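Local coordinates for protein putative Type I topoisomerase (PDB 3M4A) that probably relaxes supercoiled DNA by cutting one strand, letting it pass and rejoining it without ATP, as a type IB topoisomerase, at residues V123-T128 and N223-E228; R135-S140 and D237-G242; H147-L152 and R170-H175; Q179-S184 and A275-N280; G243-A248 and R323-L328. One frame throughout, in Å; residues are numbered along the deposited sequence. Where two conformers were deposited one is given.

Interaction 1 (V123-T128 and N223-E228); sequences VMALMT and NAYLRE
Tyr-225 sets its ring against Met-124 with one face and Thr-128 with one edge where helix 219-230 packs steeply against helix 120-134 in the topoisomerase core; the local axes approach to 10.3 Å at a crossing angle of -77°. Met-124 supplies a CH-pi contact, its CB standing 3.9 Å from the centroid of the Tyr-225 ring, over one face but shifted toward the rim. The rest of that methionine folds round the base of the ring: SD of Met-124 lies 3.7 Å from CB of Tyr-225 and stands obliquely to the ring, 5.0 Å from its centroid, a Met-aromatic contact, and the bend at chi3 (-62°) returns CE toward CD1. Thr-128 comes to the edge instead, with OG1 near the ring plane and 3.4 Å from CE2 of Tyr-225. The methyl CD2 of Leu-226 lies beside it, 3.7 Å from CG2 of Thr-128. Farther out, the tyrosine hydroxyl passes CB of Ala-125 and is hydrogen-bonded to Asp-112 of helix 91-113, which fixes the far end of the ring. Thr-128 and Leu-226 also rest on Phe-238, so helix 235-254 meets the same side chains. What turns the threonine hydroxyl is a bond within its own helix: OG1 of Thr-128 donates to O of Met-124 at 2.9 Å, reaching that carbonyl from the opposite face to the backbone N of Thr-128.

Interaction 2 (R135-S140 and D237-G242); sequences RFRVGS and DFRTWG
Arg-137 lays its CG over the centre of the Arg-239 guanidinium, 3.7 Å from CZ of Arg-239, and runs on extended so that NH2 of Arg-239 in turn sits over one face of the Arg-137 guanidinium. The planes are 32° apart, so the two groups overlap obliquely, without bonding to each other, between the loop after helix 120-134 and helix 235-254. Type IB topoisomerases hold the scissile phosphate with clustered basic side chains, and this pairing is consistent with such an anion pocket; the bound DNA, however, lies about 14 Å away at its nearest atom. Backbone carbonyls keep the pair in place. NH1 of Arg-239 donates to O of Arg-135 at 2.9 Å, with the acceptor in the guanidinium plane, while NH2 of Arg-239 bonds to O of Leu-278 and NH2 of Arg-137 to O of Gly-279. The bend at chi3 (60°) is what carries the Arg-239 guanidinium round to the loop. Arg-135, in a left-handed backbone conformation at the helix end, goes the other way: its chain crosses Gly-242, with CD 3.4 Å from C of Gly-242, and its NE forms a salt bridge with Asp-277. Between the two arginines of the loop, O of Phe-136 rests 3.5 Å from CD of Arg-239.

Interaction 3 (H147-L152 and R170-H175); sequences HKTYGL and RFKGKH
Thr-149 presses its CB to 3.3 Å from O of Gly-173, with CG2 beside the same carbonyl. Its OG1, held between the backbone N and the carbonyl carbon (chi1 61°), shares a hydrogen bond with a water 2.9 Å from OG1 of Thr-149; that water accepts from N of His-175. The Lys-172 side chain was modelled in two conformers, so its passage across the Thr-149 methyl is one of two modelled states. Tyr-150 follows with the direct bond of the contact: its N donates to O of Lys-172 at 2.9 Å, in the carbonyl plane. The Tyr-150 ring turns the edge carrying CD1 toward that oxygen, while its CB meets the Phe-171 ring. O of Tyr-150 is approached by the edge of that ring, through CE1 of Phe-171 at 3.6 Å, and by CA of Gly-173 in a CH...O contact of 3.5 Å. A second water donates to this oxygen and accepts from N of Lys-174. The loop after helix 141-147 thus meets the end of strand 166-172, the middle strand of a three-stranded antiparallel sheet, through one direct bond and two waters that link main-chain atoms; OG1 of Thr-149 is the side-chain exception, so the join depends little on side-chain identity.

Interaction 4 (Q179-S184 and A275-N280); sequences QHKATS and ADDLGN
Gln-179 reaches from strand 178-183 to the turn at Gly-279, where helix 260-278 ends. CB of Gln-179 packs on the ring of Phe-171, near the end of strand 166-172, and CG then lies beside CA of Gly-173, just beyond that strand. A sharp bend at chi2 (-94°) swings the amide across to the helix. There CD of Gln-179 is 4.0 Å from CA of Gly-279, and the two amide atoms lie about equally far from that CA; the absence of a side chain at Gly-279 is what lets the group settle so close. OE1 accepts a weak hydrogen bond from NH1 of Arg-137, and NE2 gives to a water that lies near O of Asp-277, although the modelled distance to NE2 is doubtfully short. Two residues along, Lys-181 makes the direct bond: NZ donates to O of Asp-277 at 3.1 Å, from a position tilted out of the carbonyl plane. O of Ala-134 and two waters are also within bonding distance of NZ, more acceptors than its three protons can fully serve, and the Phe-136 ring adds a cation-pi contact. The Asp-277 carboxylate is beyond salt-bridge range, with OD2 4.3 Å from NZ of Lys-181, and pairs instead with Arg-135. Lysine charge at the carbonyl end of the helix should suit the helix dipole. The helix itself finishes in a Schellman motif, with Gly-279 at positive phi and N of Asn-280 bonded to O of Ala-275 at 3.1 Å; the inner bond of the motif is weak.

Interaction 5 (G243-A248 and R323-L328); sequences GTLLAA and RSEGAL
Leu-328 drives its two methyls onto Thr-244 and Leu-245 where helix 323-337 crosses helix 235-254 almost at a right angle (98°), the local axes 10.1 Å apart. This is the tight, buried part of the helix-helix contact. CD2 of Leu-328 comes right down to the backbone, 3.7 Å from CA of Leu-245, and CD1 of Leu-328 meets CG2 of Thr-244 at 3.9 Å and CB of Ala-248 at 4.2 Å. Ile-294 and Leu-304 touch the same leucine, so this end belongs to the apolar interior. Toward the other end Leu-245 takes over as the protruding side chain. With CG anti to its backbone N (chi1 177°), it spreads its methyls over the start of the second helix, CD2 of Leu-245 lying 3.7 Å from CG of Glu-325 and CD1 reaching Ser-324. This flank is as close but more open to solvent: Leu-245 and Ser-324 are both partly exposed, and the serine, its OG hydrogen-bonded to Glu-249, was modelled in two conformers, so the exact approach of OG is uncertain. Glu-325, though buried, combines both characters. Its CG serves the leucine while the extended chain takes OE2 past it to bond with His-132 and Trp-241. Thr-244 divides its roles in the same way, CG2 turned to Leu-328 and OG1 hydrogen-bonded to O of Thr-240 and N of Cys-291.

Interactions 1 and 5 are steep helix crossings packed through apolar side chains, with no hydrogen bond across either; interaction 1 is buried throughout, whereas interaction 5 opens along one flank. Interactions 2 and 5 share helix 235-254, which also touches interaction 1. Interaction 2, nearest the centre of the chain, is polar despite its burial; its arginines join it to interaction 4, and its loop 135-140 runs on to touch interaction 3. Interactions 3 and 4 use adjacent strands of one antiparallel sheet and both have bridging waters, but interaction 3 is mostly main chain to main chain and interaction 4 side chain to helix-end carbonyls; interaction 3, farther from the centre, is the more exposed.

Interaction 1 (V123-T128 and N223-E228)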
# COMPACT_ATOMS: atom_id res chain seq x y z
N VAL A 123 0.50 14.69 6.42
CA VAL A 123 -0.54 13.86 7.03
C VAL A 123 -0.95 12.74 6.06
O VAL A 123 -1.11 11.59 6.47
CB VAL A 123 -1.75 14.66 7.52
CG1 VAL A 123 -2.76 13.76 8.21
CG2 VAL A 123 -1.30 15.73 8.52
N MET A 124 -1.09 13.06 4.77
CA MET A 124 -1.40 12.04 3.77
C MET A 124 -0.28 11.02 3.58
O MET A 124 -0.55 9.84 3.36
CB MET A 124 -1.82 12.67 2.45
CG MET A 124 -3.16 13.32 2.59
SD MET A 124 -3.88 14.01 1.09
CE MET A 124 -2.69 15.25 0.64
N ALA A 125 0.97 11.46 3.67
CA ALA A 125 2.10 10.52 3.64
C ALA A 125 2.06 9.57 4.84
O ALA A 125 2.36 8.37 4.69
CB ALA A 125 3.44 11.29 3.60
N LEU A 126 1.71 10.08 6.02
CA LEU A 126 1.57 9.25 7.22
C LEU A 126 0.45 8.21 7.02
O LEU A 126 0.58 7.02 7.35
CB LEU A 126 1.27 10.12 8.45
CG LEU A 126 2.40 11.02 8.95
CD1 LEU A 126 1.88 12.08 9.91
CD2 LEU A 126 3.45 10.14 9.66
N MET A 127 -0.67 8.67 6.46
CA MET A 127 -1.80 7.78 6.19
C MET A 127 -1.44 6.71 5.16
O MET A 127 -1.85 5.57 5.32
CB MET A 127 -3.02 8.60 5.73
CG MET A 127 -3.60 9.47 6.82
SD MET A 127 -4.76 10.70 6.18
CE MET A 127 -6.27 9.73 6.25
N THR A 128 -0.66 7.08 4.15
CA THR A 128 -0.21 6.16 3.11
C THR A 128 0.73 5.12 3.72
O THR A 128 0.65 3.94 3.40
CB THR A 128 0.46 6.88 1.94
OG1 THR A 128 -0.48 7.79 1.36
CG2 THR A 128 0.87 5.88 0.86
N ASN A 223 -7.31 9.80 -1.57
CA ASN A 223 -7.32 9.04 -2.82
C ASN A 223 -6.66 9.80 -3.98
O ASN A 223 -6.03 9.19 -4.82
CB ASN A 223 -8.74 8.58 -3.18
CG ASN A 223 -9.23 7.42 -2.30
OD1 ASN A 223 -8.44 6.58 -1.86
ND2 ASN A 223 -10.53 7.37 -2.04
N ALA A 224 -6.78 11.13 -4.00
CA ALA A 224 -6.08 11.96 -5.00
C ALA A 224 -4.56 11.92 -4.83
O ALA A 224 -3.81 11.88 -5.81
CB ALA A 224 -6.58 13.41 -4.96
N TYR A 225 -4.11 11.94 -3.58
CA TYR A 225 -2.69 11.82 -3.25
C TYR A 225 -2.16 10.48 -3.73
O TYR A 225 -1.09 10.41 -4.35
CB TYR A 225 -2.52 11.99 -1.73
CG TYR A 225 -1.08 11.89 -1.23
CD1 TYR A 225 -0.22 12.96 -1.34
CD2 TYR A 225 -0.60 10.71 -0.66
CE1 TYR A 225 1.08 12.89 -0.88
CE2 TYR A 225 0.70 10.62 -0.21
CZ TYR A 225 1.54 11.72 -0.31
OH TYR A 225 2.84 11.67 0.12
N LEU A 226 -2.90 9.41 -3.44
CA LEU A 226 -2.53 8.06 -3.90
C LEU A 226 -2.47 7.98 -5.43
O LEU A 226 -1.54 7.41 -5.99
CB LEU A 226 -3.49 7.00 -3.35
CG LEU A 226 -3.46 6.77 -1.84
CD1 LEU A 226 -4.49 5.75 -1.41
CD2 LEU A 226 -2.05 6.36 -1.41
N ARG A 227 -3.44 8.59 -6.12
CA ARG A 227 -3.36 8.63 -7.58
C ARG A 227 -2.03 9.22 -8.05
O ARG A 227 -1.39 8.67 -8.96
CB ARG A 227 -4.53 9.41 -8.18
CG ARG A 227 -5.84 8.66 -8.15
CD ARG A 227 -6.85 9.19 -9.18
NE ARG A 227 -7.12 10.62 -9.01
CZ ARG A 227 -7.89 11.15 -8.06
NH1 ARG A 227 -8.48 10.39 -7.14
NH2 ARG A 227 -8.07 12.47 -8.01
N GLU A 228 -1.59 10.30 -7.40
CA GLU A 228 -0.30 10.90 -7.71
C GLU A 228 0.87 9.95 -7.46
O GLU A 228 1.72 9.80 -8.33
CB GLU A 228 -0.06 12.19 -6.93
CG GLU A 228 1.31 12.79 -7.21
CD GLU A 228 1.67 13.95 -6.32
OE1 GLU A 228 0.76 14.57 -5.76
OE2 GLU A 228 2.89 14.24 -6.18

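Interaction 2 (R135-S140 and D237-G242)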
# COMPACT_ATOMS: atom_id res chain seq x y z
N ARG A 135 -2.22 -2.18 6.43
CA ARG A 135 -3.23 -2.83 5.57
C ARG A 135 -4.65 -2.36 5.91
O ARG A 135 -5.64 -3.11 5.80
CB ARG A 135 -3.08 -4.35 5.64
CG ARG A 135 -1.72 -4.84 5.16
CD ARG A 135 -1.40 -6.27 5.59
NE ARG A 135 -1.31 -6.43 7.03
CZ ARG A 135 -0.20 -6.29 7.75
NH1 ARG A 135 0.94 -5.97 7.18
NH2 ARG A 135 -0.24 -6.47 9.06
N PHE A 136 -4.75 -1.08 6.27
CA PHE A 136 -6.06 -0.45 6.47
C PHE A 136 -6.85 -0.33 5.16
O PHE A 136 -6.28 -0.22 4.07
CB PHE A 136 -5.89 0.98 6.96
CG PHE A 136 -5.58 1.14 8.43
CD1 PHE A 136 -6.60 1.35 9.37
CD2 PHE A 136 -4.27 1.20 8.87
CE1 PHE A 136 -6.30 1.56 10.70
CE2 PHE A 136 -3.95 1.41 10.20
CZ PHE A 136 -4.96 1.58 11.12
N ARG A 137 -8.18 -0.32 5.31
CA ARG A 137 -9.06 0.24 4.29
C ARG A 137 -9.10 1.75 4.45
O ARG A 137 -8.93 2.27 5.55
CB ARG A 137 -10.48 -0.31 4.47
CG ARG A 137 -10.62 -1.81 4.36
CD ARG A 137 -12.06 -2.16 4.67
NE ARG A 137 -12.39 -3.57 4.58
CZ ARG A 137 -12.26 -4.45 5.57
NH1 ARG A 137 -11.75 -4.11 6.74
NH2 ARG A 137 -12.63 -5.70 5.37
N VAL A 138 -9.33 2.49 3.37
CA VAL A 138 -9.37 3.94 3.44
C VAL A 138 -10.65 4.46 4.12
O VAL A 138 -10.61 5.39 4.92
CB VAL A 138 -9.20 4.59 2.03
CG1 VAL A 138 -9.47 6.08 2.09
CG2 VAL A 138 -7.79 4.31 1.47
N GLY A 139 -11.78 3.83 3.80
CA GLY A 139 -13.08 4.24 4.34
C GLY A 139 -13.63 5.45 3.62
O GLY A 139 -13.00 5.98 2.70
N SER A 140 -14.82 5.87 4.03
CA SER A 140 -15.44 7.11 3.51
C SER A 140 -16.42 7.67 4.53
O SER A 140 -16.97 6.92 5.33
CB SER A 140 -16.14 6.84 2.17
OG SER A 140 -17.37 6.15 2.35
N ASP A 237 -4.57 -2.20 -3.55
CA ASP A 237 -3.32 -2.91 -3.80
C ASP A 237 -2.45 -3.04 -2.54
O ASP A 237 -1.68 -3.99 -2.42
CB ASP A 237 -2.54 -2.27 -4.95
CG ASP A 237 -3.22 -2.47 -6.29
OD1 ASP A 237 -3.32 -3.63 -6.72
OD2 ASP A 237 -3.66 -1.46 -6.90
N PHE A 238 -2.58 -2.12 -1.59
CA PHE A 238 -1.83 -2.28 -0.32
C PHE A 238 -2.34 -3.48 0.48
O PHE A 238 -1.57 -4.13 1.19
CB PHE A 238 -1.94 -1.04 0.56
CG PHE A 238 -1.18 0.16 0.06
CD1 PHE A 238 0.21 0.12 -0.05
CD2 PHE A 238 -1.85 1.33 -0.26
CE1 PHE A 238 0.92 1.22 -0.48
CE2 PHE A 238 -1.14 2.45 -0.70
CZ PHE A 238 0.24 2.39 -0.81
N ARG A 239 -3.63 -3.79 0.35
CA ARG A 239 -4.21 -4.90 1.08
C ARG A 239 -3.93 -6.25 0.43
O ARG A 239 -3.65 -7.22 1.12
CB ARG A 239 -5.71 -4.69 1.32
CG ARG A 239 -5.94 -3.71 2.46
CD ARG A 239 -7.36 -3.19 2.51
NE ARG A 239 -8.35 -4.26 2.68
CZ ARG A 239 -8.64 -4.85 3.84
NH1 ARG A 239 -8.01 -4.51 4.96
NH2 ARG A 239 -9.58 -5.78 3.88
N THR A 240 -3.94 -6.30 -0.90
CA THR A 240 -3.57 -7.53 -1.60
C THR A 240 -2.05 -7.80 -1.49
O THR A 240 -1.64 -8.90 -1.16
CB THR A 240 -4.00 -7.49 -3.08
OG1 THR A 240 -3.41 -6.36 -3.74
CG2 THR A 240 -5.53 -7.40 -3.20
N TRP A 241 -1.23 -6.78 -1.70
CA TRP A 241 0.22 -6.92 -1.45
C TRP A 241 0.49 -7.26 0.01
O TRP A 241 1.20 -8.22 0.31
CB TRP A 241 0.96 -5.63 -1.83
CG TRP A 241 2.41 -5.63 -1.46
CD1 TRP A 241 2.99 -4.98 -0.40
CD2 TRP A 241 3.47 -6.31 -2.14
NE1 TRP A 241 4.34 -5.19 -0.39
CE2 TRP A 241 4.67 -6.02 -1.43
CE3 TRP A 241 3.54 -7.14 -3.26
CZ2 TRP A 241 5.91 -6.53 -1.82
CZ3 TRP A 241 4.78 -7.64 -3.65
CH2 TRP A 241 5.95 -7.34 -2.93
N GLY A 242 -0.06 -6.47 0.93
CA GLY A 242 0.17 -6.71 2.36
C GLY A 242 -0.36 -8.02 2.88
O GLY A 242 0.31 -8.68 3.68

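Interaction 3 (H147-L152 and R170-H175)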
# COMPACT_ATOMS: atom_id res chain seq x y z
N HIS A 147 -23.19 3.47 8.54
CA HIS A 147 -22.93 2.15 9.10
C HIS A 147 -22.33 2.17 10.51
O HIS A 147 -22.32 1.14 11.18
CB HIS A 147 -22.01 1.35 8.17
CG HIS A 147 -22.63 1.03 6.85
ND1 HIS A 147 -23.26 -0.17 6.60
CD2 HIS A 147 -22.72 1.75 5.70
CE1 HIS A 147 -23.70 -0.18 5.35
NE2 HIS A 147 -23.38 0.97 4.79
N LYS A 148 -21.84 3.33 10.94
CA LYS A 148 -21.20 3.49 12.25
C LYS A 148 -20.03 2.51 12.39
O LYS A 148 -19.82 1.90 13.45
CB LYS A 148 -22.23 3.31 13.38
CG LYS A 148 -23.54 4.06 13.15
CD LYS A 148 -23.31 5.54 12.95
CE LYS A 148 -24.62 6.34 13.02
NZ LYS A 148 -25.59 5.94 11.97
N THR A 149 -19.31 2.33 11.29
CA THR A 149 -18.05 1.58 11.29
C THR A 149 -16.99 2.45 10.61
O THR A 149 -17.31 3.43 9.92
CB THR A 149 -18.19 0.24 10.57
OG1 THR A 149 -18.56 0.46 9.21
CG2 THR A 149 -19.24 -0.65 11.26
N TYR A 150 -15.72 2.10 10.83
CA TYR A 150 -14.62 3.00 10.52
C TYR A 150 -13.55 2.38 9.64
O TYR A 150 -13.43 1.16 9.55
CB TYR A 150 -13.98 3.48 11.82
CG TYR A 150 -14.97 4.11 12.76
CD1 TYR A 150 -15.56 3.37 13.78
CD2 TYR A 150 -15.36 5.43 12.59
CE1 TYR A 150 -16.48 3.95 14.63
CE2 TYR A 150 -16.27 6.02 13.44
CZ TYR A 150 -16.83 5.28 14.45
OH TYR A 150 -17.74 5.89 15.30
N GLY A 151 -12.82 3.27 8.95
CA GLY A 151 -11.66 2.93 8.16
C GLY A 151 -10.63 4.00 8.46
O GLY A 151 -10.86 4.86 9.28
N LEU A 152 -9.49 3.97 7.78
CA LEU A 152 -8.40 4.87 8.16
C LEU A 152 -8.83 6.35 8.18
O LEU A 152 -8.54 7.07 9.14
CB LEU A 152 -7.22 4.67 7.22
CG LEU A 152 -5.97 5.46 7.60
CD1 LEU A 152 -5.37 4.96 8.92
CD2 LEU A 152 -4.95 5.39 6.44
N ARG A 170 -7.55 0.24 17.76
CA ARG A 170 -8.64 -0.69 18.11
C ARG A 170 -9.94 0.01 17.70
O ARG A 170 -10.24 1.06 18.21
CB ARG A 170 -8.63 -0.98 19.62
CG ARG A 170 -7.41 -1.74 20.11
CD ARG A 170 -7.55 -2.27 21.56
NE ARG A 170 -6.25 -2.78 22.03
CZ ARG A 170 -5.81 -4.04 21.94
NH1 ARG A 170 -6.57 -5.01 21.45
NH2 ARG A 170 -4.59 -4.33 22.37
N PHE A 171 -10.64 -0.54 16.73
CA PHE A 171 -11.83 0.11 16.19
C PHE A 171 -12.78 -0.90 15.56
O PHE A 171 -12.38 -2.00 15.20
CB PHE A 171 -11.46 1.19 15.17
CG PHE A 171 -10.75 0.68 13.96
CD1 PHE A 171 -11.44 0.44 12.77
CD2 PHE A 171 -9.38 0.48 13.98
CE1 PHE A 171 -10.78 -0.03 11.65
CE2 PHE A 171 -8.71 0.01 12.86
CZ PHE A 171 -9.41 -0.24 11.69
N LYS A 172 -14.05 -0.51 15.45
CA LYS A 172 -15.05 -1.29 14.71
C LYS A 172 -14.85 -1.03 13.23
O LYS A 172 -15.07 0.09 12.77
CB LYS A 172 -16.47 -0.90 15.13
CG LYS A 172 -17.57 -1.70 14.43
CD LYS A 172 -18.99 -1.29 14.85
CE LYS A 172 -19.21 -1.41 16.35
NZ LYS A 172 -20.60 -1.79 16.71
N GLY A 173 -14.42 -2.05 12.50
CA GLY A 173 -14.20 -1.91 11.06
C GLY A 173 -15.38 -2.38 10.24
O GLY A 173 -16.48 -2.61 10.77
N LYS A 174 -15.15 -2.53 8.94
CA LYS A 174 -16.21 -2.90 8.00
C LYS A 174 -16.93 -4.17 8.42
O LYS A 174 -16.31 -5.15 8.87
CB LYS A 174 -15.67 -3.05 6.58
CG LYS A 174 -16.75 -2.92 5.50
CD LYS A 174 -16.18 -3.01 4.11
CE LYS A 174 -17.25 -2.79 3.05
NZ LYS A 174 -16.82 -3.33 1.72
N HIS A 175 -18.25 -4.14 8.27
CA HIS A 175 -19.18 -5.21 8.71
C HIS A 175 -19.24 -5.45 10.22
O HIS A 175 -19.76 -6.47 10.67
CB HIS A 175 -18.90 -6.52 7.97
CG HIS A 175 -18.91 -6.37 6.49
ND1 HIS A 175 -20.05 -6.02 5.78
CD2 HIS A 175 -17.93 -6.52 5.57
CE1 HIS A 175 -19.76 -5.97 4.49
NE2 HIS A 175 -18.48 -6.28 4.34
O HOH W 1 -19.88 -1.76 7.94
O HOH W 2 -12.59 -1.01 8.03

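Interaction 4 (Q179-S184 and A275-N280)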
# COMPACT_ATOMS: atom_id res chain seq x y z
N GLN A 179 -11.42 -4.64 14.81
CA GLN A 179 -10.13 -4.58 14.15
C GLN A 179 -9.06 -4.16 15.15
O GLN A 179 -9.29 -3.30 16.00
CB GLN A 179 -10.11 -3.58 12.99
CG GLN A 179 -11.13 -3.78 11.87
CD GLN A 179 -10.62 -4.59 10.68
OE1 GLN A 179 -11.30 -4.45 9.56
NE2 GLN A 179 -9.62 -5.32 10.77
N HIS A 180 -7.89 -4.80 15.02
CA HIS A 180 -6.71 -4.45 15.79
C HIS A 180 -5.52 -4.34 14.83
O HIS A 180 -5.28 -5.25 14.04
CB HIS A 180 -6.46 -5.54 16.84
CG HIS A 180 -7.69 -5.91 17.61
ND1 HIS A 180 -8.09 -5.25 18.75
CD2 HIS A 180 -8.65 -6.84 17.36
CE1 HIS A 180 -9.22 -5.77 19.18
NE2 HIS A 180 -9.59 -6.73 18.36
N LYS A 181 -4.78 -3.25 14.93
CA LYS A 181 -3.62 -3.03 14.08
C LYS A 181 -2.55 -2.37 14.92
O LYS A 181 -2.86 -1.73 15.90
CB LYS A 181 -3.99 -2.13 12.92
CG LYS A 181 -5.11 -2.73 12.08
CD LYS A 181 -5.36 -1.96 10.83
CE LYS A 181 -6.36 -2.67 9.95
NZ LYS A 181 -5.84 -3.91 9.28
N ALA A 182 -1.29 -2.55 14.53
CA ALA A 182 -0.19 -1.98 15.31
C ALA A 182 0.99 -1.71 14.41
O ALA A 182 1.20 -2.40 13.42
CB ALA A 182 0.22 -2.91 16.44
N THR A 183 1.77 -0.70 14.78
CA THR A 183 2.97 -0.32 14.01
C THR A 183 4.14 -0.10 14.97
O THR A 183 3.92 0.15 16.15
CB THR A 183 2.76 0.97 13.17
OG1 THR A 183 2.49 2.09 14.01
CG2 THR A 183 1.60 0.78 12.16
N SER A 184 5.35 -0.18 14.45
CA SER A 184 6.58 -0.02 15.23
C SER A 184 7.47 1.11 14.75
O SER A 184 8.52 1.38 15.37
CB SER A 184 7.35 -1.35 15.27
OG SER A 184 7.68 -1.81 13.95
N ALA A 275 -6.77 -13.37 7.50
CA ALA A 275 -8.18 -12.98 7.47
C ALA A 275 -8.51 -12.09 8.65
O ALA A 275 -9.21 -11.09 8.50
CB ALA A 275 -9.07 -14.21 7.46
N ASP A 276 -8.00 -12.46 9.82
CA ASP A 276 -8.19 -11.66 11.02
C ASP A 276 -7.51 -10.29 10.92
O ASP A 276 -8.08 -9.27 11.29
CB ASP A 276 -7.65 -12.42 12.24
CG ASP A 276 -8.16 -11.83 13.52
OD1 ASP A 276 -9.36 -12.01 13.82
OD2 ASP A 276 -7.35 -11.19 14.22
N ASP A 277 -6.29 -10.27 10.41
CA ASP A 277 -5.61 -9.01 10.14
C ASP A 277 -6.41 -8.09 9.21
O ASP A 277 -6.54 -6.90 9.47
CB ASP A 277 -4.23 -9.31 9.56
CG ASP A 277 -3.44 -8.07 9.31
OD1 ASP A 277 -2.62 -7.68 10.17
OD2 ASP A 277 -3.68 -7.48 8.24
N LEU A 278 -6.93 -8.66 8.11
CA LEU A 278 -7.62 -7.87 7.08
C LEU A 278 -9.08 -7.55 7.43
O LEU A 278 -9.69 -6.68 6.80
CB LEU A 278 -7.59 -8.60 5.75
CG LEU A 278 -6.21 -8.74 5.09
CD1 LEU A 278 -6.29 -9.56 3.81
CD2 LEU A 278 -5.60 -7.37 4.79
N GLY A 279 -9.62 -8.26 8.41
CA GLY A 279 -11.03 -8.09 8.79
C GLY A 279 -11.98 -8.63 7.75
O GLY A 279 -13.04 -8.04 7.48
N ASN A 280 -11.62 -9.77 7.17
CA ASN A 280 -12.40 -10.46 6.14
C ASN A 280 -12.62 -11.91 6.51
O ASN A 280 -11.96 -12.42 7.41
CB ASN A 280 -11.65 -10.43 4.81
CG ASN A 280 -11.71 -9.08 4.14
OD1 ASN A 280 -10.71 -8.42 3.99
ND2 ASN A 280 -12.90 -8.68 3.73
O HOH W 3 -7.56 -6.08 12.05
O HOH W 4 -8.35 -7.81 14.02
O HOH W 5 -8.23 -4.08 7.93
O HOH W 6 -3.03 -4.87 10.49

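Interaction 5 (G243-A248 and R323-L328)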
# COMPACT_ATOMS: atom_id res chain seq x y z
N GLY A 243 -1.55 -8.43 2.43
CA GLY A 243 -2.06 -9.76 2.76
C GLY A 243 -1.17 -10.91 2.30
O GLY A 243 -0.92 -11.84 3.04
N THR A 244 -0.68 -10.79 1.07
CA THR A 244 0.23 -11.77 0.48
C THR A 244 1.57 -11.79 1.25
O THR A 244 2.08 -12.87 1.57
CB THR A 244 0.45 -11.48 -1.01
OG1 THR A 244 -0.80 -11.59 -1.70
CG2 THR A 244 1.48 -12.44 -1.63
N LEU A 245 2.08 -10.60 1.59
CA LEU A 245 3.32 -10.47 2.35
C LEU A 245 3.18 -11.12 3.73
O LEU A 245 4.02 -11.92 4.14
CB LEU A 245 3.72 -9.00 2.48
CG LEU A 245 4.97 -8.73 3.31
CD1 LEU A 245 6.21 -9.31 2.64
CD2 LEU A 245 5.14 -7.24 3.60
N LEU A 246 2.10 -10.77 4.44
CA LEU A 246 1.86 -11.34 5.78
C LEU A 246 1.75 -12.86 5.73
O LEU A 246 2.33 -13.56 6.55
CB LEU A 246 0.61 -10.70 6.44
CG LEU A 246 0.42 -10.97 7.92
CD1 LEU A 246 1.50 -10.31 8.74
CD2 LEU A 246 -0.95 -10.48 8.37
N ALA A 247 1.03 -13.37 4.74
CA ALA A 247 0.94 -14.81 4.51
C ALA A 247 2.32 -15.43 4.27
O ALA A 247 2.68 -16.45 4.86
CB ALA A 247 -0.00 -15.12 3.36
N ALA A 248 3.11 -14.79 3.41
CA ALA A 248 4.44 -15.33 3.08
C ALA A 248 5.37 -15.34 4.31
O ALA A 248 6.11 -16.29 4.54
CB ALA A 248 5.05 -14.53 1.93
N ARG A 323 13.17 -6.25 3.82
CA ARG A 323 13.81 -7.54 3.53
C ARG A 323 12.77 -8.56 3.06
O ARG A 323 12.95 -9.19 2.00
CB ARG A 323 14.55 -8.05 4.76
CG ARG A 323 15.35 -9.31 4.56
CD ARG A 323 16.12 -9.67 5.83
NE ARG A 323 16.54 -11.07 5.88
CZ ARG A 323 17.29 -11.59 6.85
NH1 ARG A 323 17.73 -10.84 7.86
NH2 ARG A 323 17.62 -12.88 6.82
N SER A 324 11.67 -8.68 3.79
CA SER A 324 10.64 -9.65 3.40
C SER A 324 9.93 -9.25 2.10
O SER A 324 9.56 -10.12 1.32
CB SER A 324 9.62 -9.84 4.54
OG SER A 324 9.05 -8.60 4.88
N GLU A 325 9.73 -7.95 1.86
CA GLU A 325 9.11 -7.49 0.62
C GLU A 325 9.98 -7.83 -0.60
O GLU A 325 9.47 -8.23 -1.65
CB GLU A 325 8.85 -5.98 0.65
CG GLU A 325 7.62 -5.58 1.42
CD GLU A 325 7.36 -4.09 1.39
OE1 GLU A 325 8.34 -3.30 1.50
OE2 GLU A 325 6.18 -3.70 1.26
N GLY A 326 11.29 -7.68 -0.43
CA GLY A 326 12.24 -8.00 -1.48
C GLY A 326 12.18 -9.47 -1.81
O GLY A 326 12.14 -9.85 -2.98
N ALA A 327 12.17 -10.31 -0.79
CA ALA A 327 12.09 -11.75 -1.00
C ALA A 327 10.76 -12.12 -1.66
O ALA A 327 10.72 -12.99 -2.54
CB ALA A 327 12.31 -12.51 0.29
N LEU A 328 9.67 -11.46 -1.25
CA LEU A 328 8.37 -11.70 -1.88
C LEU A 328 8.38 -11.35 -3.38
O LEU A 328 7.88 -12.10 -4.23
CB LEU A 328 7.25 -10.93 -1.16
CG LEU A 328 5.85 -11.08 -1.78
CD1 LEU A 328 5.41 -12.53 -1.78
CD2 LEU A 328 4.84 -10.22 -1.02